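Local coordinates for protein alkaline serine protease (PDB 2PFE) that probably cleaves peptide bonds as a two-barrel serine endopeptidase related to alpha-lytic protease, inhibited here by a bound sulfonyl fluoride, at residues Asn13-Ile18 / Gly101-Trp106; Thr49-Tyr54 / Trp62-Ser67; Thr84-Gln89 / Gly147-Gly152; Gly127-Thr132 / Phe169-Pro174; Cys134-Asp139 / Thr158-Ser163. All blocks are in the same frame, centred on the assembly; numbering follows the deposited sequence.

The five contacts tie together a chymotrypsin-type fold of two beta domains with the predicted charge-relay residues His35, Asp59 and Ser140 between them. Contact 2 is a hairpin of the N-terminal domain; contacts 3 and 4 belong to the C-terminal barrel, their centres 13 Å apart, and meet where Ser88 hydrogen-bonds Asn173. Contact 5 forms part of the inhibitor pocket. It touches contact 1, whose centre lies 11 Å away, through Thr103 with Gly137 and Thr104 with Asp139. Ser17 of contact 1 lies about 6 Å from Ser140, side chain to side chain, and Gln170 of contact 4 about 4 Å from Asp59. Contacts 2 and 5 are 25 Å apart between centres.

Contact 1 (Asn13-Ile18 / Gly101-Trp106); sequences NYRCSI and GATTGW
Ser17 and Gly101 approach to 5.5 Å between their CA atoms, where strand 14-17 of the N-terminal ribbon meets the turn of the C-terminal beta hairpin of strands 96-101 and 105-113, closed by paired backbone bonds between Gly101 and Gly105. The side chains of Arg15 and Ser17 both leave the strand on the loop side, while Cys16 turns away to its disulfide with Cys36. Ser17 OG stands anti to its own carbonyl carbon (chi1 -65°), which carries it to the backbone of the loop: Ala102 N donates to Ser17 OG over 2.9 Å in a nearly straight bond of 163°. The same hydroxyl also bonds Gly138 O. Replacing Ser17 with an alanine would probably leave Ala102 N and Gly138 O without this shared mate, near Ser140. Farther out, the Arg15 guanidinium has the methyl of Ala102 over one face, with Arg15 NH1 4.1 Å from Ala102 CB. Arg15 NH2 makes a short but weak, strongly bent bond of 2.8 Å to Thr103 OG1, whose stronger partner is Gly137 O. A water in the guanidinium plane accepts from Arg15 NH2 and donates to Ala102 O at 2.8 Å. The chemistry thus grades outward from a buried hydroxyl, using both its donor and acceptor capacity close to the predicted nucleophile, to an exposed arginine held by one weak bond and a water.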
# COMPACT_ATOMS: atom_id res chain seq x y z
N ASN A 13 4.52 18.40 -1.77
CA ASN A 13 3.18 18.88 -1.55
C ASN A 13 2.22 17.75 -1.13
O ASN A 13 1.04 17.98 -0.91
CB ASN A 13 2.70 19.57 -2.85
CG ASN A 13 1.35 20.21 -2.72
OD1 ASN A 13 0.46 19.96 -3.54
ND2 ASN A 13 1.17 21.02 -1.68
N TYR A 14 2.75 16.53 -1.00
CA TYR A 14 1.89 15.35 -0.94
C TYR A 14 2.02 14.47 0.29
O TYR A 14 3.01 14.51 1.02
CB TYR A 14 2.10 14.46 -2.18
CG TYR A 14 1.90 15.17 -3.50
CD1 TYR A 14 2.98 15.49 -4.31
CD2 TYR A 14 0.62 15.53 -3.93
CE1 TYR A 14 2.80 16.15 -5.52
CE2 TYR A 14 0.42 16.19 -5.14
CZ TYR A 14 1.52 16.50 -5.93
OH TYR A 14 1.33 17.15 -7.13
N ARG A 15 0.98 13.66 0.46
CA ARG A 15 0.86 12.65 1.49
C ARG A 15 0.44 11.33 0.82
O ARG A 15 -0.45 11.31 -0.03
CB ARG A 15 -0.24 13.11 2.46
CG ARG A 15 -0.59 12.16 3.57
CD ARG A 15 -1.30 12.89 4.67
NE ARG A 15 -2.75 12.87 4.51
CZ ARG A 15 -3.59 12.87 5.54
NH1 ARG A 15 -3.12 12.89 6.78
NH2 ARG A 15 -4.89 12.86 5.32
N CYS A 16 1.13 10.23 1.15
CA CYS A 16 0.62 8.87 0.86
C CYS A 16 0.64 8.06 2.15
O CYS A 16 1.03 8.58 3.19
CB CYS A 16 1.45 8.17 -0.21
SG CYS A 16 1.05 8.68 -1.90
N SER A 17 0.18 6.81 2.08
CA SER A 17 0.16 5.94 3.26
C SER A 17 1.16 4.81 3.09
O SER A 17 1.28 4.23 2.02
CB SER A 17 -1.24 5.36 3.45
OG SER A 17 -2.15 6.40 3.74
N ILE A 18 1.91 4.55 4.15
CA ILE A 18 2.81 3.40 4.20
C ILE A 18 2.01 2.13 3.91
O ILE A 18 0.95 1.90 4.49
CB ILE A 18 3.46 3.31 5.60
CG1 ILE A 18 4.38 4.52 5.85
CG2 ILE A 18 4.16 1.94 5.82
CD1 ILE A 18 4.78 4.71 7.33
N GLY A 101 -5.48 3.49 5.71
CA GLY A 101 -4.82 4.67 5.14
C GLY A 101 -4.99 5.91 5.99
O GLY A 101 -5.89 5.98 6.82
N ALA A 102 -4.14 6.89 5.74
CA ALA A 102 -4.01 8.06 6.62
C ALA A 102 -5.22 8.97 6.61
O ALA A 102 -5.46 9.71 7.58
CB ALA A 102 -2.77 8.86 6.27
N THR A 103 -5.97 8.95 5.52
CA THR A 103 -7.09 9.88 5.38
C THR A 103 -8.41 9.31 5.92
O THR A 103 -9.14 9.99 6.64
CB THR A 103 -7.25 10.35 3.94
OG1 THR A 103 -6.06 11.02 3.56
CG2 THR A 103 -8.39 11.34 3.81
N THR A 104 -8.70 8.05 5.57
CA THR A 104 -9.99 7.47 5.94
C THR A 104 -9.93 6.34 6.98
O THR A 104 -10.96 5.76 7.31
CB THR A 104 -10.75 6.97 4.72
OG1 THR A 104 -9.99 5.94 4.07
CG2 THR A 104 -11.03 8.13 3.76
N GLY A 105 -8.73 6.04 7.47
CA GLY A 105 -8.57 4.97 8.45
C GLY A 105 -8.75 3.58 7.87
O GLY A 105 -8.20 3.26 6.81
N TRP A 106 -9.55 2.77 8.56
CA TRP A 106 -9.82 1.37 8.21
C TRP A 106 -11.16 1.24 7.54
O TRP A 106 -12.20 1.68 8.08
CB TRP A 106 -9.80 0.55 9.51
CG TRP A 106 -9.93 -0.94 9.40
CD1 TRP A 106 -11.07 -1.66 9.53
CD2 TRP A 106 -8.86 -1.88 9.22
NE1 TRP A 106 -10.79 -3.01 9.43
CE2 TRP A 106 -9.44 -3.17 9.25
CE3 TRP A 106 -7.48 -1.75 9.05
CZ2 TRP A 106 -8.67 -4.33 9.10
CZ3 TRP A 106 -6.72 -2.91 8.91
CH2 TRP A 106 -7.32 -4.18 8.93
O HOH W 1 -5.89 12.41 8.31

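Contact 2 (Thr49-Tyr54 / Trp62-Ser67)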
# COMPACT_ATOMS: atom_id res chain seq x y z
N THR A 49 14.01 7.40 0.85
CA THR A 49 14.08 7.69 -0.57
C THR A 49 13.34 6.58 -1.29
O THR A 49 13.42 5.41 -0.88
CB THR A 49 15.54 7.74 -1.06
OG1 THR A 49 16.24 8.73 -0.30
CG2 THR A 49 15.62 8.11 -2.53
N VAL A 50 12.63 6.94 -2.35
CA VAL A 50 11.95 5.93 -3.17
C VAL A 50 13.03 5.10 -3.87
O VAL A 50 13.75 5.60 -4.76
CB VAL A 50 10.96 6.58 -4.18
CG1 VAL A 50 10.28 5.52 -5.07
CG2 VAL A 50 9.91 7.40 -3.46
N ALA A 51 13.13 3.84 -3.45
CA ALA A 51 14.18 2.96 -3.94
C ALA A 51 13.78 2.27 -5.24
O ALA A 51 14.65 1.90 -6.03
CB ALA A 51 14.55 1.93 -2.88
N GLY A 52 12.48 2.11 -5.46
CA GLY A 52 11.97 1.55 -6.70
C GLY A 52 10.55 2.01 -6.90
O GLY A 52 9.81 2.16 -5.95
N SER A 53 10.16 2.22 -8.16
CA SER A 53 8.81 2.63 -8.53
C SER A 53 8.55 2.28 -10.00
O SER A 53 9.30 2.68 -10.90
CB SER A 53 8.59 4.12 -8.29
OG SER A 53 7.39 4.56 -8.90
N TYR A 54 7.51 1.49 -10.21
CA TYR A 54 6.99 1.17 -11.52
C TYR A 54 5.56 1.70 -11.61
O TYR A 54 4.63 1.14 -10.99
CB TYR A 54 6.99 -0.35 -11.72
CG TYR A 54 6.97 -0.78 -13.17
CD1 TYR A 54 6.07 -0.22 -14.06
CD2 TYR A 54 7.83 -1.78 -13.63
CE1 TYR A 54 6.05 -0.61 -15.42
CE2 TYR A 54 7.80 -2.19 -14.97
CZ TYR A 54 6.91 -1.60 -15.84
OH TYR A 54 6.91 -2.00 -17.17
N TRP A 62 8.68 0.99 -3.60
CA TRP A 62 9.08 0.90 -2.21
C TRP A 62 10.02 2.02 -1.84
O TRP A 62 10.69 2.61 -2.70
CB TRP A 62 9.65 -0.49 -1.86
CG TRP A 62 11.05 -0.74 -2.28
CD1 TRP A 62 11.50 -0.98 -3.55
CD2 TRP A 62 12.19 -0.84 -1.42
NE1 TRP A 62 12.86 -1.20 -3.53
CE2 TRP A 62 13.31 -1.13 -2.24
CE3 TRP A 62 12.38 -0.71 -0.04
CZ2 TRP A 62 14.61 -1.27 -1.73
CZ3 TRP A 62 13.69 -0.86 0.48
CH2 TRP A 62 14.78 -1.13 -0.37
N VAL A 63 10.00 2.35 -0.55
CA VAL A 63 10.80 3.42 0.04
C VAL A 63 11.83 2.81 0.97
O VAL A 63 11.47 2.03 1.85
CB VAL A 63 9.89 4.42 0.80
CG1 VAL A 63 10.74 5.40 1.64
CG2 VAL A 63 9.00 5.17 -0.21
N ARG A 64 13.10 3.13 0.76
CA ARG A 64 14.14 2.74 1.71
C ARG A 64 14.24 3.79 2.80
O ARG A 64 14.35 4.99 2.52
CB ARG A 64 15.50 2.55 1.01
CG ARG A 64 16.57 1.87 1.89
CD ARG A 64 17.93 1.75 1.17
NE ARG A 64 17.83 1.67 -0.29
CZ ARG A 64 18.04 0.58 -1.04
NH1 ARG A 64 18.39 -0.60 -0.50
NH2 ARG A 64 17.90 0.67 -2.36
N ILE A 65 14.17 3.33 4.03
CA ILE A 65 14.22 4.22 5.19
C ILE A 65 15.64 4.29 5.79
O ILE A 65 16.56 3.63 5.29
CB ILE A 65 13.19 3.81 6.27
CG1 ILE A 65 13.46 2.38 6.75
CG2 ILE A 65 11.77 3.91 5.70
CD1 ILE A 65 12.73 1.99 8.02
N THR A 66 15.81 5.09 6.84
CA THR A 66 17.11 5.26 7.51
C THR A 66 17.05 4.62 8.89
O THR A 66 16.01 4.09 9.29
CB THR A 66 17.50 6.76 7.62
OG1 THR A 66 16.69 7.40 8.62
CG2 THR A 66 17.33 7.48 6.28
N SER A 67 18.16 4.68 9.61
CA SER A 67 18.25 4.14 10.97
C SER A 67 17.33 4.86 11.96
O SER A 67 17.07 4.34 13.05
CB SER A 67 19.70 4.21 11.46
OG SER A 67 20.17 5.55 11.46
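Ala51 and Trp62 meet at the irregular point of the beta hairpin made by strands 48-54 and 60-65, part of the six-stranded N-terminal sheet. The register runs from Thr49 opposite Arg64 through Val50 opposite Val63, then slips by one residue: Ala51 and Gly52 both face Trp62, a classic beta bulge. The tight part of the contact lies under the indole. Trp62 CG sits between its backbone N and carbonyl carbon (chi1 79°), a rotation that folds the ring back across the neighbouring strand. Ala51 CB, turned toward it by the bulge, packs over one face, 3.4 Å from Trp62 CE2 and 3.7 Å from the centroid of the six-membered ring, a CH-pi contact. Gly52 belongs to the same fit, since a side chain there would be pressed against Trp62 CD1. Beyond the hairpin, Phe179, Leu181 and Val22 add to the burial of the indole. A serine in place of Trp62 would probably open a gap beneath these residues and leave the Ala51 methyl without its aromatic cover. On the opposite face of the sheet Val50 CG2 and Val63 CG2 touch at 4.0 Å. The solvent side is looser: Arg64 is exposed, its guanidinium lying with one face toward Trp62 CH2 and Arg64 NH2 3.6 Å from Ala51 CB. At the bulge itself Trp62 O accepts twice, from Ala51 N at 2.8 Å and, weakly, from Gly52 N at 3.3 Å.

Contact 3 (Thr84-Gln89 / Gly147-Gly152)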
# COMPACT_ATOMS: atom_id res chain seq x y z
N THR A 84 -1.49 -7.60 13.09
CA THR A 84 -0.18 -8.18 12.76
C THR A 84 -0.25 -8.93 11.44
O THR A 84 -1.12 -9.78 11.25
CB THR A 84 0.32 -9.10 13.87
OG1 THR A 84 0.44 -8.34 15.08
CG2 THR A 84 1.70 -9.69 13.52
N VAL A 85 0.67 -8.59 10.54
CA VAL A 85 0.82 -9.24 9.23
C VAL A 85 1.65 -10.51 9.42
O VAL A 85 2.76 -10.46 9.95
CB VAL A 85 1.52 -8.31 8.22
CG1 VAL A 85 1.67 -8.98 6.87
CG2 VAL A 85 0.75 -7.00 8.07
N THR A 86 1.10 -11.66 9.03
CA THR A 86 1.82 -12.93 9.21
C THR A 86 2.28 -13.57 7.88
O THR A 86 2.97 -14.58 7.88
CB THR A 86 0.98 -13.96 9.97
OG1 THR A 86 -0.18 -14.27 9.22
CG2 THR A 86 0.57 -13.45 11.34
N GLY A 87 1.88 -12.99 6.76
CA GLY A 87 2.20 -13.56 5.45
C GLY A 87 1.48 -12.79 4.35
O GLY A 87 0.85 -11.75 4.62
N SER A 88 1.57 -13.30 3.12
CA SER A 88 0.92 -12.67 1.97
C SER A 88 0.20 -13.71 1.10
O SER A 88 0.24 -13.65 -0.14
CB SER A 88 1.91 -11.86 1.15
OG SER A 88 2.96 -12.69 0.66
N GLN A 89 -0.48 -14.64 1.76
CA GLN A 89 -1.31 -15.61 1.06
C GLN A 89 -2.48 -14.88 0.40
O GLN A 89 -3.31 -14.25 1.07
CB GLN A 89 -1.84 -16.68 2.03
CG GLN A 89 -2.81 -17.65 1.40
CD GLN A 89 -3.53 -18.52 2.43
OE1 GLN A 89 -3.37 -19.74 2.44
NE2 GLN A 89 -4.31 -17.89 3.31
N GLY A 147 -7.78 -10.92 6.83
CA GLY A 147 -7.27 -11.44 8.11
C GLY A 147 -5.86 -10.92 8.35
O GLY A 147 -5.63 -9.71 8.30
N SER A 148 -4.92 -11.83 8.58
CA SER A 148 -3.51 -11.45 8.78
C SER A 148 -2.65 -11.54 7.50
O SER A 148 -1.41 -11.42 7.54
CB SER A 148 -2.90 -12.30 9.88
OG SER A 148 -2.92 -13.65 9.46
N GLN A 149 -3.30 -11.73 6.35
CA GLN A 149 -2.60 -11.93 5.09
C GLN A 149 -2.59 -10.68 4.21
O GLN A 149 -3.66 -10.19 3.79
CB GLN A 149 -3.17 -13.13 4.32
CG GLN A 149 -3.13 -14.45 5.12
CD GLN A 149 -1.72 -14.96 5.41
OE1 GLN A 149 -0.79 -14.74 4.64
NE2 GLN A 149 -1.56 -15.67 6.52
N ALA A 150 -1.39 -10.17 3.93
CA ALA A 150 -1.19 -9.01 3.06
C ALA A 150 -1.70 -9.31 1.66
O ALA A 150 -1.41 -10.37 1.10
CB ALA A 150 0.30 -8.66 3.01
N GLN A 151 -2.45 -8.37 1.09
CA GLN A 151 -3.05 -8.49 -0.25
C GLN A 151 -2.50 -7.53 -1.28
O GLN A 151 -2.39 -7.92 -2.45
CB GLN A 151 -4.58 -8.31 -0.20
CG GLN A 151 -5.30 -9.35 0.68
CD GLN A 151 -4.98 -10.77 0.29
OE1 GLN A 151 -5.11 -11.12 -0.88
NE2 GLN A 151 -4.56 -11.61 1.25
N GLY A 152 -2.20 -6.29 -0.88
CA GLY A 152 -1.86 -5.27 -1.87
C GLY A 152 -1.69 -3.92 -1.24
O GLY A 152 -1.78 -3.79 -0.02
O HOH W 2 -1.37 -11.76 -1.42
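Gln151 NE2 is held between two carbonyls, donating to Gln89 O across the contact at 2.9 Å and to Gln149 O of its own strand at 3.0 Å. Here the loop following strand 82-84 lies against the start of strand 149-157 in the C-terminal beta barrel. Both acceptors lie near the amide plane of Gln151, although NE2 stands well above the carbonyl plane of Gln149. Gln151 OE1 accepts from Ala91 N, so the amide is fixed at both ends. A second glutamine also reaches the loop: the Gln149 chain bends at chi2 (-66°), bringing its OE1 to Gln89 N at 2.9 Å in a bond of 165°. The carbonyl oxygen of this amide passes so close to Gly87 that any side chain there would collide with it. Between the two glutamines the backbones are joined directly, Ala150 N donating to Gly87 O at 2.8 Å. Toward the beginning of the loop Thr86 N donates to Ser148 O, and the hydroxyls Thr86 OG1 and Ser148 OG share a hydrogen bond of 2.8 Å. On the inner side Val85 CG1 lies 4.1 Å from Ala150 CB, and both residues touch Leu183 and Phe20 of the N-terminal sheet, so the contact borders the junction of the two domains. At the far end one water bridges loop and strand, donating to Ser88 O at 2.8 Å and to Ala150 O at 2.9 Å.

Contact 4 (Gly127-Thr132 / Phe169-Pro174)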
# COMPACT_ATOMS: atom_id res chain seq x y z
N GLY A 127 -3.29 -5.23 -14.20
CA GLY A 127 -3.04 -6.17 -13.10
C GLY A 127 -3.65 -5.81 -11.75
O GLY A 127 -3.29 -6.39 -10.74
N LEU A 128 -4.58 -4.85 -11.73
CA LEU A 128 -5.16 -4.37 -10.48
C LEU A 128 -6.34 -5.20 -10.01
O LEU A 128 -7.07 -5.79 -10.80
CB LEU A 128 -5.60 -2.93 -10.63
CG LEU A 128 -4.51 -1.91 -10.95
CD1 LEU A 128 -5.12 -0.53 -11.18
CD2 LEU A 128 -3.44 -1.89 -9.88
N THR A 129 -6.55 -5.20 -8.70
CA THR A 129 -7.70 -5.87 -8.13
C THR A 129 -8.73 -4.84 -7.70
O THR A 129 -8.41 -3.95 -6.93
CB THR A 129 -7.27 -6.72 -6.91
OG1 THR A 129 -6.35 -7.72 -7.36
CG2 THR A 129 -8.48 -7.40 -6.25
N ARG A 130 -9.95 -4.97 -8.24
CA ARG A 130 -11.06 -4.08 -7.93
C ARG A 130 -11.78 -4.57 -6.67
O ARG A 130 -12.03 -5.78 -6.53
CB ARG A 130 -12.04 -4.00 -9.12
CG ARG A 130 -13.16 -3.07 -8.88
CD ARG A 130 -14.07 -2.99 -10.08
NE ARG A 130 -15.08 -4.05 -10.09
CZ ARG A 130 -15.31 -4.90 -11.09
NH1 ARG A 130 -14.59 -4.86 -12.21
NH2 ARG A 130 -16.26 -5.81 -10.98
N THR A 131 -12.09 -3.64 -5.77
CA THR A 131 -12.87 -3.96 -4.57
C THR A 131 -13.99 -2.95 -4.37
O THR A 131 -13.97 -1.86 -4.93
CB THR A 131 -12.01 -3.96 -3.28
OG1 THR A 131 -11.90 -2.63 -2.75
CG2 THR A 131 -10.60 -4.54 -3.52
N THR A 132 -14.92 -3.30 -3.49
CA THR A 132 -15.98 -2.40 -3.11
C THR A 132 -15.65 -1.48 -1.93
O THR A 132 -16.53 -0.73 -1.51
CB THR A 132 -17.23 -3.18 -2.70
OG1 THR A 132 -16.90 -4.00 -1.56
CG2 THR A 132 -17.79 -4.02 -3.88
N PHE A 169 -6.46 -2.07 -5.87
CA PHE A 169 -5.15 -2.30 -5.29
C PHE A 169 -4.17 -3.00 -6.23
O PHE A 169 -4.56 -3.82 -7.05
CB PHE A 169 -5.24 -2.95 -3.89
CG PHE A 169 -5.65 -4.41 -3.83
CD1 PHE A 169 -4.74 -5.42 -4.16
CD2 PHE A 169 -6.90 -4.78 -3.30
CE1 PHE A 169 -5.08 -6.76 -4.00
CE2 PHE A 169 -7.25 -6.11 -3.14
CZ PHE A 169 -6.33 -7.11 -3.48
N GLN A 170 -2.89 -2.65 -6.04
CA GLN A 170 -1.77 -3.34 -6.67
C GLN A 170 -1.46 -4.54 -5.78
O GLN A 170 -1.10 -4.35 -4.63
CB GLN A 170 -0.59 -2.36 -6.73
CG GLN A 170 0.78 -2.99 -6.84
CD GLN A 170 0.97 -3.72 -8.16
OE1 GLN A 170 1.16 -4.95 -8.19
NE2 GLN A 170 0.90 -2.99 -9.27
N PRO A 171 -1.64 -5.77 -6.27
CA PRO A 171 -1.32 -6.96 -5.48
C PRO A 171 0.12 -6.94 -4.94
O PRO A 171 1.05 -6.44 -5.61
CB PRO A 171 -1.57 -8.13 -6.45
CG PRO A 171 -2.62 -7.57 -7.37
CD PRO A 171 -2.19 -6.13 -7.59
N ILE A 172 0.28 -7.43 -3.72
CA ILE A 172 1.56 -7.29 -3.02
C ILE A 172 2.63 -8.24 -3.51
O ILE A 172 3.80 -7.86 -3.61
CB ILE A 172 1.40 -7.39 -1.48
CG1 ILE A 172 2.70 -7.04 -0.75
CG2 ILE A 172 0.90 -8.77 -1.04
CD1 ILE A 172 3.20 -5.62 -0.99
N ASN A 173 2.25 -9.47 -3.85
CA ASN A 173 3.26 -10.43 -4.24
C ASN A 173 4.06 -10.06 -5.50
O ASN A 173 5.28 -10.25 -5.50
CB ASN A 173 2.67 -11.84 -4.28
CG ASN A 173 2.41 -12.40 -2.90
OD1 ASN A 173 3.04 -12.00 -1.91
ND2 ASN A 173 1.46 -13.31 -2.81
N PRO A 174 3.40 -9.55 -6.56
CA PRO A 174 4.18 -9.03 -7.69
C PRO A 174 5.14 -7.90 -7.32
O PRO A 174 6.21 -7.79 -7.91
CB PRO A 174 3.10 -8.52 -8.66
CG PRO A 174 1.91 -9.34 -8.35
CD PRO A 174 1.96 -9.49 -6.85
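Thr129 and Phe169 form an antiparallel hydrogen-bonded pair, their CA atoms 5.2 Å apart, in strands whose directions diverge by 134°. Thr129 N donates to Phe169 O at 2.9 Å, almost straight at 176°, and Phe169 N returns a bond of the same length to Thr129 O. On the face of the sheet that carries these two residues, the phenyl ring swings over its cross-strand partner because Phe169 CG lies between the backbone N and the carbonyl carbon (chi1 73°). Thr129 CB sits over the ring centre, 3.6 Å from the centroid, a CH-pi contact in which the two side chains run side by side and point the same way. Thr129 CG2 extends it to Phe169 CZ at 3.5 Å. The pair belongs to the closed six-stranded barrel of the C-terminal domain, where strands 128-131 and 164-171 are neighbours. The Thr131 and Phe169 side chains cross at about a right angle, Thr131 CG2 3.7 Å from Phe169 CD2, and the ring also meets Trp144. On the other side of the sheet Leu128 CD2 packs along the backbone, 3.6 Å from Phe169 O. Where the chain enters strand 128-131, Gly127 and Leu128 form a G1 bulge opposite Gln116, and Gly127 O rests 3.3 Å from Pro171 CD. Pro171 CG, the next atom of that ring, touches Thr129 OG1 at 3.7 Å.

Contact 5 (Cys134-Asp139 / Thr158-Ser163); sequences CAEGGD and TGDCRS. With AES (4-(2-aminoethyl)benzenesulfonyl fluoride), chain D.
Glu136 and Asp160 lie side by side pointing the same way, two acidic groups with Glu136 OE2 only 4.5 Å from Asp160 OD1 and their carboxylate planes 58° apart. Each accepts from the backbone: Glu136 OE2 takes Cys161 N at 2.8 Å through its anti lone pair, its chain extended beyond CG to span the gap, while Asp160 OD1 takes Ser163 N in an Asx motif. Next to them a disulfide, Cys134 SG to Cys161 SG 2.1 Å, joins the two loops covalently. Glu136 also opens a type II turn to Asp139, and Glu136 N donates to Asp139 OD2 at 2.9 Å. That carboxylate is further fixed by a salt bridge to Arg99 and by Thr104. These loops form two walls of the pocket holding 4-(2-aminoethyl)benzenesulfonyl fluoride, consistent with the S1 site of chymotrypsin-like proteases. The inhibitor ring lies against Ala135, with its C6 atom 3.7 Å from Ala135 CB and its C5 atom 3.6 Å from Ala135 O. At the end of the aminoethyl arm, N8 makes a weak hydrogen bond of 3.3 Å to Gly159 O. Between the walls a water accepts from Ala135 N and lies 2.9 Å from Thr158 O, to which it can donate. The backbone N-H groups probably ease the repulsion between the paired acids, and the single weak bond to Gly159 O probably holds the amine end only lightly.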
# COMPACT_ATOMS: atom_id res chain seq x y z
N CYS A 134 -14.02 1.81 -0.02
CA CYS A 134 -13.80 3.20 -0.43
C CYS A 134 -12.41 3.68 -0.03
O CYS A 134 -11.76 3.08 0.83
CB CYS A 134 -14.85 4.11 0.22
SG CYS A 134 -14.75 4.12 2.06
N ALA A 135 -11.96 4.77 -0.64
CA ALA A 135 -10.69 5.40 -0.29
C ALA A 135 -10.75 6.85 -0.70
O ALA A 135 -11.59 7.24 -1.53
CB ALA A 135 -9.50 4.71 -0.99
N GLU A 136 -9.82 7.64 -0.16
CA GLU A 136 -9.68 9.05 -0.53
C GLU A 136 -8.21 9.42 -0.66
O GLU A 136 -7.32 8.69 -0.22
CB GLU A 136 -10.37 9.93 0.52
CG GLU A 136 -11.87 9.71 0.61
CD GLU A 136 -12.50 10.47 1.73
OE1 GLU A 136 -11.82 11.39 2.26
OE2 GLU A 136 -13.67 10.16 2.07
N GLY A 137 -7.95 10.60 -1.23
CA GLY A 137 -6.58 11.04 -1.43
C GLY A 137 -5.86 11.01 -0.09
O GLY A 137 -6.43 11.39 0.94
N GLY A 138 -4.61 10.56 -0.10
CA GLY A 138 -3.80 10.38 1.11
C GLY A 138 -3.75 8.92 1.51
O GLY A 138 -2.81 8.51 2.21
N ASP A 139 -4.76 8.14 1.09
CA ASP A 139 -4.82 6.71 1.44
C ASP A 139 -3.92 5.87 0.53
O ASP A 139 -3.73 4.69 0.78
CB ASP A 139 -6.24 6.15 1.33
CG ASP A 139 -7.18 6.66 2.42
OD1 ASP A 139 -6.72 6.99 3.56
OD2 ASP A 139 -8.41 6.69 2.16
N THR A 158 -12.50 5.50 -7.34
CA THR A 158 -13.41 6.62 -7.58
C THR A 158 -14.33 6.78 -6.39
O THR A 158 -14.60 5.81 -5.69
CB THR A 158 -14.23 6.45 -8.87
OG1 THR A 158 -14.93 7.67 -9.13
CG2 THR A 158 -15.24 5.31 -8.75
N GLY A 159 -14.81 8.00 -6.16
CA GLY A 159 -15.73 8.26 -5.08
C GLY A 159 -15.00 8.64 -3.82
O GLY A 159 -13.89 9.20 -3.87
N ASP A 160 -15.61 8.37 -2.67
CA ASP A 160 -15.00 8.72 -1.39
C ASP A 160 -15.60 7.86 -0.32
O ASP A 160 -16.45 6.99 -0.63
CB ASP A 160 -15.16 10.23 -1.09
CG ASP A 160 -16.61 10.65 -0.84
OD1 ASP A 160 -17.44 9.83 -0.38
OD2 ASP A 160 -16.90 11.84 -1.09
N CYS A 161 -15.21 8.08 0.93
CA CYS A 161 -15.77 7.31 2.03
C CYS A 161 -17.02 7.89 2.68
O CYS A 161 -17.59 7.27 3.58
CB CYS A 161 -14.72 6.99 3.08
SG CYS A 161 -13.57 5.75 2.51
N ARG A 162 -17.43 9.07 2.25
CA ARG A 162 -18.67 9.61 2.76
C ARG A 162 -19.86 8.96 2.06
O ARG A 162 -20.80 8.49 2.69
CB ARG A 162 -18.72 11.12 2.57
CG ARG A 162 -19.89 11.76 3.26
CD ARG A 162 -19.82 13.27 3.14
NE ARG A 162 -19.95 13.72 1.75
CZ ARG A 162 -20.17 14.98 1.39
NH1 ARG A 162 -20.28 15.94 2.31
NH2 ARG A 162 -20.28 15.29 0.10
N SER A 163 -19.79 8.92 0.73
CA SER A 163 -20.89 8.39 -0.06
C SER A 163 -20.56 7.03 -0.69
O SER A 163 -21.45 6.32 -1.18
CB SER A 163 -21.31 9.42 -1.12
OG SER A 163 -21.76 10.62 -0.50
C3 AES D . -8.08 9.09 -4.67
C2 AES D . -6.80 8.58 -4.41
C1 AES D . -6.68 7.25 -3.98
S AES D . -5.13 6.51 -3.59
O1S AES D . -4.76 5.37 -4.50
O2S AES D . -5.64 5.80 -2.03
C6 AES D . -7.82 6.47 -3.78
C5 AES D . -9.08 6.99 -4.05
C4 AES D . -9.22 8.30 -4.49
C7 AES D . -10.64 8.79 -4.75
C8 AES D . -10.68 9.98 -5.71
N8 AES D . -11.93 10.00 -6.45
O HOH W 3 -13.28 4.95 -3.26